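Local coordinates for pentatricopeptide repeat-containing protein 10, chloroplastic (Zea mays, PDB 4M59) that binds specific single-stranded chloroplast transcripts in the atpH and psaJ intergenic regions and shields them from exonucleases, stabilising the mRNA, at residues V335-L340 with E368-R373; V353-M358 with E376-S381. The protein carries 4 engineered substitutions. All blocks are in the same frame, centred on the assembly; numbering follows the deposited sequence.

Interaction 1: V335-L340 with E368-R373; sequences VMLEML and EDYVTR. With PO4 (phosphate ion), chain E.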
loop_
_atom_site.group_PDB
_atom_site.type_symbol
_atom_site.label_atom_id
_atom_site.label_comp_id
_atom_site.label_asym_id
_atom_site.label_seq_id
_atom_site.Cartn_x
_atom_site.Cartn_y
_atom_site.Cartn_z
ATOM N N VAL A 335 7.229 18.897 -14.135
ATOM C CA VAL A 335 7.116 19.853 -13.044
ATOM C C VAL A 335 8.198 19.629 -11.998
ATOM O O VAL A 335 8.713 20.570 -11.414
ATOM C CB VAL A 335 5.722 19.782 -12.400
ATOM C CG1 VAL A 335 5.771 20.172 -10.957
ATOM C CG2 VAL A 335 4.762 20.668 -13.141
ATOM N N MET A 336 8.552 18.375 -11.775
ATOM C CA MET A 336 9.654 18.062 -10.897
ATOM C C MET A 336 10.919 18.722 -11.406
ATOM O O MET A 336 11.690 19.280 -10.648
ATOM C CB MET A 336 9.828 16.555 -10.792
ATOM C CG MET A 336 8.721 15.863 -10.052
ATOM S SD MET A 336 8.815 14.087 -10.050
ATOM C CE MET A 336 10.024 13.840 -8.787
ATOM N N LEU A 337 11.118 18.679 -12.709
ATOM C CA LEU A 337 12.301 19.269 -13.305
ATOM C C LEU A 337 12.290 20.778 -13.265
ATOM O O LEU A 337 13.308 21.388 -12.998
ATOM C CB LEU A 337 12.449 18.796 -14.741
ATOM C CG LEU A 337 12.847 17.346 -14.899
ATOM C CD1 LEU A 337 12.912 17.011 -16.341
ATOM C CD2 LEU A 337 14.178 17.154 -14.278
ATOM N N GLU A 338 11.141 21.368 -13.554
ATOM C CA GLU A 338 10.953 22.800 -13.422
ATOM C C GLU A 338 11.372 23.188 -12.028
ATOM O O GLU A 338 12.091 24.148 -11.825
ATOM C CB GLU A 338 9.487 23.176 -13.594
ATOM C CG GLU A 338 8.909 22.975 -14.978
ATOM C CD GLU A 338 7.413 23.264 -15.050
ATOM O OE1 GLU A 338 6.794 23.526 -14.008
ATOM O OE2 GLU A 338 6.851 23.230 -16.159
ATOM N N MET A 339 10.917 22.406 -11.070
ATOM C CA MET A 339 11.106 22.734 -9.678
ATOM C C MET A 339 12.553 22.622 -9.269
ATOM O O MET A 339 13.023 23.372 -8.437
ATOM C CB MET A 339 10.233 21.844 -8.817
ATOM C CG MET A 339 10.167 22.281 -7.390
ATOM S SD MET A 339 8.558 21.953 -6.695
ATOM C CE MET A 339 7.571 23.059 -7.672
ATOM N N LEU A 340 13.263 21.676 -9.876
ATOM C CA LEU A 340 14.683 21.495 -9.607
ATOM C C LEU A 340 15.480 22.692 -10.116
ATOM O O LEU A 340 16.491 23.072 -9.528
ATOM C CB LEU A 340 15.193 20.207 -10.254
ATOM C CG LEU A 340 16.695 19.940 -10.142
ATOM C CD1 LEU A 340 17.138 19.954 -8.688
ATOM C CD2 LEU A 340 17.058 18.619 -10.802
ATOM N N GLU A 368 12.748 7.231 -18.586
ATOM C CA GLU A 368 14.154 7.088 -18.941
ATOM C C GLU A 368 14.809 8.428 -19.257
ATOM O O GLU A 368 15.956 8.667 -18.884
ATOM C CB GLU A 368 14.311 6.138 -20.126
ATOM C CG GLU A 368 15.704 6.139 -20.732
ATOM C CD GLU A 368 15.801 5.270 -21.970
ATOM O OE1 GLU A 368 16.866 5.280 -22.620
ATOM O OE2 GLU A 368 14.816 4.577 -22.292
ATOM N N ASP A 369 14.082 9.297 -19.949
ATOM C CA ASP A 369 14.614 10.582 -20.329
ATOM C C ASP A 369 14.671 11.479 -19.133
ATOM O O ASP A 369 15.533 12.332 -19.026
ATOM C CB ASP A 369 13.736 11.206 -21.393
ATOM C CG ASP A 369 14.347 12.413 -21.995
ATOM O OD1 ASP A 369 15.558 12.399 -22.226
ATOM O OD2 ASP A 369 13.619 13.385 -22.230
ATOM N N TYR A 370 13.740 11.278 -18.222
ATOM C CA TYR A 370 13.700 12.038 -16.998
ATOM C C TYR A 370 14.949 11.776 -16.206
ATOM O O TYR A 370 15.662 12.690 -15.853
ATOM C CB TYR A 370 12.466 11.650 -16.208
ATOM C CG TYR A 370 12.454 12.056 -14.760
ATOM C CD1 TYR A 370 12.089 13.319 -14.369
ATOM C CD2 TYR A 370 12.765 11.148 -13.784
ATOM C CE1 TYR A 370 12.064 13.661 -13.055
ATOM C CE2 TYR A 370 12.741 11.490 -12.479
ATOM C CZ TYR A 370 12.391 12.736 -12.116
ATOM O OH TYR A 370 12.381 13.038 -10.796
ATOM N N VAL A 371 15.221 10.509 -15.954
ATOM C CA VAL A 371 16.393 10.109 -15.211
ATOM C C VAL A 371 17.656 10.620 -15.855
ATOM O O VAL A 371 18.591 11.009 -15.183
ATOM C CB VAL A 371 16.465 8.598 -15.120
ATOM C CG1 VAL A 371 17.637 8.177 -14.284
ATOM C CG2 VAL A 371 15.203 8.066 -14.526
ATOM N N THR A 372 17.677 10.625 -17.171
ATOM C CA THR A 372 18.813 11.152 -17.879
ATOM C C THR A 372 18.894 12.631 -17.629
ATOM O O THR A 372 19.968 13.183 -17.493
ATOM C CB THR A 372 18.688 10.889 -19.362
ATOM O OG1 THR A 372 18.497 9.493 -19.581
ATOM C CG2 THR A 372 19.935 11.305 -20.060
ATOM N N ARG A 373 17.742 13.278 -17.546
ATOM C CA ARG A 373 17.706 14.714 -17.362
ATOM C C ARG A 373 18.081 15.105 -15.954
ATOM O O ARG A 373 18.513 16.215 -15.716
ATOM C CB ARG A 373 16.331 15.259 -17.718
ATOM C CG ARG A 373 16.372 16.611 -18.358
ATOM C CD ARG A 373 17.259 16.593 -19.581
ATOM N NE ARG A 373 16.671 15.914 -20.730
ATOM C CZ ARG A 373 17.369 15.224 -21.624
ATOM N NH1 ARG A 373 18.678 15.092 -21.499
ATOM N NH2 ARG A 373 16.759 14.647 -22.637
HETATM P P PO4 E . 16.451 13.185 -26.824
HETATM O O1 PO4 E . 16.675 14.023 -25.589
HETATM O O2 PO4 E . 14.997 12.785 -26.903
HETATM O O3 PO4 E . 16.821 13.986 -28.049
HETATM O O4 PO4 E . 17.311 11.946 -26.755
#

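Interaction 2: V353-M358 with E376-S381; sequences VTWNTM and EGMRSS. Engineered in segment 376-381: Ser381 (natural residue Cys).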
loop_
_atom_site.group_PDB
_atom_site.type_symbol
_atom_site.label_atom_id
_atom_site.label_comp_id
_atom_site.label_asym_id
_atom_site.label_seq_id
_atom_site.Cartn_x
_atom_site.Cartn_y
_atom_site.Cartn_z
ATOM N N VAL A 353 19.578 14.226 -0.862
ATOM C CA VAL A 353 18.210 13.854 -0.580
ATOM C C VAL A 353 17.345 14.313 -1.712
ATOM O O VAL A 353 16.399 13.654 -2.087
ATOM C CB VAL A 353 17.728 14.548 0.674
ATOM C CG1 VAL A 353 16.375 14.038 1.053
ATOM C CG2 VAL A 353 18.705 14.323 1.793
ATOM N N THR A 354 17.692 15.470 -2.246
ATOM C CA THR A 354 16.998 16.030 -3.375
ATOM C C THR A 354 17.112 15.106 -4.554
ATOM O O THR A 354 16.124 14.752 -5.151
ATOM C CB THR A 354 17.574 17.375 -3.730
ATOM O OG1 THR A 354 17.352 18.273 -2.645
ATOM C CG2 THR A 354 16.907 17.917 -4.943
ATOM N N TRP A 355 18.324 14.684 -4.869
ATOM C CA TRP A 355 18.539 13.806 -5.998
ATOM C C TRP A 355 17.869 12.461 -5.834
ATOM O O TRP A 355 17.270 11.943 -6.760
ATOM C CB TRP A 355 20.021 13.600 -6.226
ATOM C CG TRP A 355 20.727 14.845 -6.485
ATOM C CD1 TRP A 355 21.728 15.364 -5.763
ATOM C CD2 TRP A 355 20.478 15.754 -7.545
ATOM N NE1 TRP A 355 22.134 16.542 -6.301
ATOM C CE2 TRP A 355 21.378 16.799 -7.407
ATOM C CE3 TRP A 355 19.583 15.782 -8.604
ATOM C CZ2 TRP A 355 21.409 17.860 -8.275
ATOM C CZ3 TRP A 355 19.617 16.832 -9.460
ATOM C CH2 TRP A 355 20.518 17.855 -9.297
ATOM N N ASN A 356 18.030 11.877 -4.652
ATOM C CA ASN A 356 17.480 10.560 -4.364
ATOM C C ASN A 356 15.964 10.586 -4.441
ATOM O O ASN A 356 15.331 9.619 -4.862
ATOM C CB ASN A 356 17.929 10.080 -2.984
ATOM C CG ASN A 356 18.168 8.584 -2.935
ATOM O OD1 ASN A 356 17.249 7.789 -3.137
ATOM N ND2 ASN A 356 19.406 8.193 -2.666
ATOM N N THR A 357 15.386 11.708 -4.028
ATOM C CA THR A 357 13.967 11.897 -4.101
ATOM C C THR A 357 13.606 11.912 -5.565
ATOM O O THR A 357 12.633 11.305 -5.974
ATOM C CB THR A 357 13.574 13.204 -3.426
ATOM O OG1 THR A 357 13.999 13.178 -2.066
ATOM C CG2 THR A 357 12.107 13.388 -3.443
ATOM N N MET A 358 14.413 12.600 -6.364
ATOM C CA MET A 358 14.138 12.727 -7.790
ATOM C C MET A 358 14.231 11.403 -8.543
ATOM O O MET A 358 13.617 11.242 -9.593
ATOM C CB MET A 358 15.063 13.767 -8.424
ATOM C CG MET A 358 14.952 15.148 -7.800
ATOM S SD MET A 358 14.358 16.401 -8.951
ATOM C CE MET A 358 13.055 15.513 -9.794
ATOM N N GLU A 376 21.885 14.356 -15.681
ATOM C CA GLU A 376 22.538 15.438 -16.389
ATOM C C GLU A 376 22.786 16.594 -15.447
ATOM O O GLU A 376 23.724 17.353 -15.614
ATOM C CB GLU A 376 21.647 15.892 -17.532
ATOM C CG GLU A 376 22.345 16.624 -18.644
ATOM C CD GLU A 376 21.369 17.305 -19.562
ATOM O OE1 GLU A 376 20.926 18.421 -19.232
ATOM O OE2 GLU A 376 21.033 16.723 -20.606
ATOM N N GLY A 377 21.926 16.717 -14.447
ATOM C CA GLY A 377 22.048 17.751 -13.445
ATOM C C GLY A 377 22.909 17.342 -12.277
ATOM O O GLY A 377 23.505 18.176 -11.623
ATOM N N MET A 378 22.967 16.053 -12.004
ATOM C CA MET A 378 23.840 15.559 -10.963
ATOM C C MET A 378 25.265 15.774 -11.402
ATOM O O MET A 378 26.113 16.171 -10.622
ATOM C CB MET A 378 23.584 14.082 -10.699
ATOM C CG MET A 378 22.199 13.797 -10.183
ATOM S SD MET A 378 21.738 12.076 -10.071
ATOM C CE MET A 378 22.686 11.585 -8.660
ATOM N N ARG A 379 25.509 15.534 -12.674
ATOM C CA ARG A 379 26.844 15.653 -13.199
ATOM C C ARG A 379 27.315 17.078 -13.223
ATOM O O ARG A 379 28.355 17.389 -12.676
ATOM C CB ARG A 379 26.928 15.042 -14.587
ATOM C CG ARG A 379 26.811 13.549 -14.573
ATOM C CD ARG A 379 27.277 12.923 -15.858
ATOM N NE ARG A 379 27.760 11.570 -15.619
ATOM C CZ ARG A 379 27.119 10.475 -15.984
ATOM N NH1 ARG A 379 25.977 10.570 -16.618
ATOM N NH2 ARG A 379 27.624 9.291 -15.716
ATOM N N SER A 380 26.543 17.948 -13.867
ATOM C CA SER A 380 26.892 19.360 -13.961
ATOM C C SER A 380 26.955 20.006 -12.582
ATOM O O SER A 380 27.628 21.021 -12.392
ATOM C CB SER A 380 25.890 20.101 -14.849
ATOM O OG SER A 380 24.579 20.012 -14.319
ATOM N N SER A 381 26.247 19.416 -11.624
ATOM C CA SER A 381 26.218 19.932 -10.265
ATOM C C SER A 381 27.541 19.673 -9.545
ATOM O O SER A 381 27.651 19.879 -8.338
ATOM C CB SER A 381 25.064 19.310 -9.476
ATOM O OG SER A 381 25.017 19.811 -8.152
#

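Interaction 1: V335-L340 with E368-R373
The CE methyl of Met336 comes up against the phenol oxygen, 3.2 Å from Tyr370 OH, and SD of Met336 follows behind it, 3.8 Å from Tyr370 OH; the two side chains cross at about a right angle. It is still a Met-aromatic contact, SD lying 5.2 Å from the ring centroid of Tyr370 and oblique to it. The hydroxyl is probably hydrogen-bonded to Met358 O, and Phe333 stacks on the ring. Leu337, the next residue, bridges Tyr370 and Arg373. Leu337 CG lies 4.1 Å from Tyr370 CD1, while Leu337 CD1 is 4.0 Å from Arg373 CG. Bends at chi2 and chi3 (56° and 74°) fold the arginine back over its own helix, where Arg373 NH2 makes a 2.6 Å salt bridge to Asp369 OD1. The same NH2 gives a weak hydrogen bond to a phosphate ion, probably from the crystallisation liquor, that Arg121 of the second subunit also holds. Cutting Leu337 back to an alanine is likely to leave a gap between the Tyr370 ring and the methylenes of Arg373. The segments' axes approach to 11.2 Å at 8°, and such near-parallel helices from successive repeats, here predicted repeats 8 and 9, are characteristic of the pentatricopeptide superhelix.

Interaction 2: V353-M358 with E376-S381
Trp355 and Met378 both set CG anti to the carbonyl carbon, chi1 -59° and -63°, which sends indole and thioether chain past each other in opposite directions between the two helices of predicted repeat 9, a pentatricopeptide repeat, the helical hairpin unit of this fold. The methionine chain runs on extended through chi2, then bends at chi3 (74°), bringing its methyl back toward the tryptophan stem, with Met378 CE 4.1 Å from Trp355 CB. Its CG methylene makes a CH-pi contact over one indole face, 3.9 Å from the centroid of the six-membered ring of Trp355 and displaced toward the rim. SD sits obliquely to the five-membered ring of Trp355, a Met-aromatic contact with the sulfur 5.1 Å from that centroid. Farther along, the benzo end of the indole comes up to the backbone at Gly377, which has no side chain to hold it off. Ser381, an engineered replacement for cysteine at the point where helix 367-380 gives out, touches the ring edge near its plane: Ser381 OG lies 4.1 Å from CZ2 of Trp355.

How the interactions relate
Helix 367-380 serves both contacts: its 368-373 part faces helix 333-346 in interaction 1, and its C-terminal end, running into Ser381, faces helix 352-359 in interaction 2. Their centres are 9 Å apart and they touch directly. Tyr370 OH lies 2.5 Å from Met358 O, a probable hydrogen bond, while Leu340 CD2 packs at 3.4 Å on Trp355 CZ3 and Met336 CB at 3.5 Å on Met358 CE. Interaction 1 thus joins predicted repeats 8 and 9, and interaction 2 closes predicted repeat 9 on itself. Neither contacts the RNA: their nearest atoms are about 10 and 12 Å from the bound nucleic acid, and both regions touch the second subunit.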